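F420-H2 Dependent Reductase A (Mycobacterium smegmatis str. MC2 155, PDB 3H96) is an F420H2-dependent reductase of a mycobacterial family that degrades aflatoxin, and probably also reduces quinones. Local coordinates at residues P75-N80 and P136-T141. Sequence-based numbering, arbitrary orientation.
Sequences PAWYYN and PVLALT
Pro-136 lies against one face of the Tyr-78 ring, its CG 3.8 Å from the ring centroid and only 15° off the normal, a CH-pi contact. The overlap is not centred: CG is displaced toward the rim, and CB of the same proline closes on Tyr-78 CE1 at 3.4 Å. Leu-138 reaches the same phenol differently, coming in at the ring's edge near its plane, with CD2 3.8 Å from Tyr-78 CE1. The proline thus comes from above the face and the leucine from the rim, both on the CD1/CE1 side of the ring. The other methyl of Leu-138, CD1, turns to the indole and sits 3.9 Å from Trp-77 CZ3, again at the edge of the ring. The leucine fork is divided between two rings that leave the helix at consecutive positions, CD2 going to Tyr-78 and CD1 chiefly to Trp-77.

The torsions explain how both rings get there. Tyr-78 swings its CG opposite the backbone N (chi1 162°), which carries the phenol out toward the start of the strand. Trp-77 takes the less common rotamer with CG between N and the carbonyl carbon (chi1 65°); Pro-75 CG sits above one face of the indole near its pyrrole rim, while the benzo ring extends to Leu-138. No hydrogen bond crosses between 75-80 and 136-141. The phenol's polar end is held instead by Glu-102 on strand 94-103, where Tyr-78 OH bonds OE1, and Pro-136 and Leu-138 also touch that glutamate.

Strand 137-142 runs between strands 94-103 and 61-65. Through Trp-77 and Tyr-78 the first turn of helix 76-84 packs against Leu-138 on that strand and Pro-136 just before it, in the antiparallel sheet of this FMN-binding-clan fold, related to PNPOx.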
loop_
_atom_site.group_PDB
_atom_site.type_symbol
_atom_site.label_atom_id
_atom_site.label_comp_id
_atom_site.label_asym_id
_atom_site.label_seq_id
_atom_site.Cartn_x
_atom_site.Cartn_y
_atom_site.Cartn_z
ATOM N N PRO A 75 10.350 -1.558 -0.039
ATOM C CA PRO A 75 10.226 -0.676 -1.230
ATOM C C PRO A 75 10.513 0.800 -0.936
ATOM O O PRO A 75 10.316 1.270 0.197
ATOM C CB PRO A 75 8.773 -0.894 -1.690
ATOM C CG PRO A 75 8.015 -1.233 -0.381
ATOM C CD PRO A 75 9.048 -2.003 0.492
ATOM N N ALA A 76 10.973 1.548 -1.947
ATOM C CA ALA A 76 11.300 2.915 -1.753
ATOM C C ALA A 76 10.074 3.680 -1.249
ATOM O O ALA A 76 10.230 4.558 -0.406
ATOM C CB ALA A 76 11.847 3.612 -3.074
ATOM N N TRP A 77 8.875 3.399 -1.762
ATOM C CA TRP A 77 7.701 4.187 -1.288
ATOM C C TRP A 77 7.463 4.178 0.255
ATOM O O TRP A 77 7.006 5.156 0.860
ATOM C CB TRP A 77 6.443 3.834 -2.060
ATOM C CG TRP A 77 5.916 2.435 -1.890
ATOM C CD1 TRP A 77 6.090 1.375 -2.776
ATOM C CD2 TRP A 77 5.135 1.936 -0.809
ATOM N NE1 TRP A 77 5.430 0.248 -2.283
ATOM C CE2 TRP A 77 4.862 0.572 -1.078
ATOM C CE3 TRP A 77 4.640 2.502 0.377
ATOM C CZ2 TRP A 77 4.088 -0.201 -0.246
ATOM C CZ3 TRP A 77 3.916 1.721 1.226
ATOM C CH2 TRP A 77 3.620 0.376 0.911
ATOM N N TYR A 78 7.847 3.077 0.898
ATOM C CA TYR A 78 7.696 2.900 2.326
ATOM C C TYR A 78 8.461 4.011 3.045
ATOM O O TYR A 78 7.868 4.732 3.851
ATOM C CB TYR A 78 8.150 1.488 2.756
ATOM C CG TYR A 78 8.434 1.402 4.249
ATOM C CD1 TYR A 78 7.400 1.411 5.179
ATOM C CD2 TYR A 78 9.756 1.349 4.733
ATOM C CE1 TYR A 78 7.668 1.421 6.544
ATOM C CE2 TYR A 78 10.032 1.348 6.119
ATOM C CZ TYR A 78 8.985 1.372 7.000
ATOM O OH TYR A 78 9.217 1.348 8.342
ATOM N N TYR A 79 9.755 4.196 2.711
ATOM C CA TYR A 79 10.608 5.204 3.350
ATOM C C TYR A 79 10.103 6.575 2.958
ATOM O O TYR A 79 10.201 7.531 3.741
ATOM C CB TYR A 79 12.074 5.039 2.878
ATOM C CG TYR A 79 12.629 3.745 3.385
ATOM C CD1 TYR A 79 12.931 3.581 4.757
ATOM C CD2 TYR A 79 12.786 2.685 2.551
ATOM C CE1 TYR A 79 13.416 2.384 5.236
ATOM C CE2 TYR A 79 13.262 1.499 2.991
ATOM C CZ TYR A 79 13.589 1.348 4.327
ATOM O OH TYR A 79 14.007 0.148 4.788
ATOM N N ASN A 80 9.650 6.706 1.705
ATOM C CA ASN A 80 9.150 8.018 1.244
ATOM C C ASN A 80 7.957 8.466 2.087
ATOM O O ASN A 80 7.893 9.621 2.547
ATOM C CB ASN A 80 8.731 7.893 -0.207
ATOM C CG ASN A 80 9.946 7.743 -1.152
ATOM O OD1 ASN A 80 11.081 7.810 -0.727
ATOM N ND2 ASN A 80 9.686 7.496 -2.409
ATOM N N PRO A 136 6.448 -4.107 6.449
ATOM C CA PRO A 136 5.756 -3.031 7.140
ATOM C C PRO A 136 4.294 -2.888 6.736
ATOM O O PRO A 136 3.899 -3.109 5.554
ATOM C CB PRO A 136 6.550 -1.771 6.771
ATOM C CG PRO A 136 7.993 -2.306 6.389
ATOM C CD PRO A 136 7.716 -3.682 5.802
ATOM N N VAL A 137 3.467 -2.548 7.719
ATOM C CA VAL A 137 2.101 -2.109 7.381
ATOM C C VAL A 137 1.952 -0.630 7.732
ATOM O O VAL A 137 2.268 -0.232 8.858
ATOM C CB VAL A 137 1.078 -2.992 8.146
ATOM C CG1 VAL A 137 -0.407 -2.525 7.969
ATOM C CG2 VAL A 137 1.194 -4.407 7.650
ATOM N N LEU A 138 1.446 0.184 6.797
ATOM C CA LEU A 138 1.185 1.574 7.086
ATOM C C LEU A 138 -0.341 1.846 7.055
ATOM O O LEU A 138 -1.050 1.284 6.218
ATOM C CB LEU A 138 1.846 2.468 6.016
ATOM C CG LEU A 138 3.356 2.362 5.820
ATOM C CD1 LEU A 138 3.749 3.409 4.776
ATOM C CD2 LEU A 138 4.091 2.716 7.100
ATOM N N ALA A 139 -0.785 2.738 7.940
ATOM C CA ALA A 139 -2.121 3.256 7.973
ATOM C C ALA A 139 -2.162 4.630 7.264
ATOM O O ALA A 139 -1.463 5.577 7.661
ATOM C CB ALA A 139 -2.585 3.365 9.429
ATOM N N LEU A 140 -2.987 4.738 6.223
ATOM C CA LEU A 140 -3.217 5.964 5.522
ATOM C C LEU A 140 -4.587 6.541 5.936
ATOM O O LEU A 140 -5.646 6.009 5.588
ATOM C CB LEU A 140 -3.094 5.697 4.022
ATOM C CG LEU A 140 -1.830 4.910 3.651
ATOM C CD1 LEU A 140 -1.788 4.708 2.094
ATOM C CD2 LEU A 140 -0.513 5.690 4.146
ATOM N N THR A 141 -4.562 7.647 6.679
ATOM C CA THR A 141 -5.782 8.164 7.274
ATOM C C THR A 141 -6.203 9.467 6.598
ATOM O O THR A 141 -5.429 10.434 6.599
ATOM C CB THR A 141 -5.611 8.454 8.746
ATOM O OG1 THR A 141 -5.163 7.270 9.404
ATOM C CG2 THR A 141 -6.951 8.902 9.322
#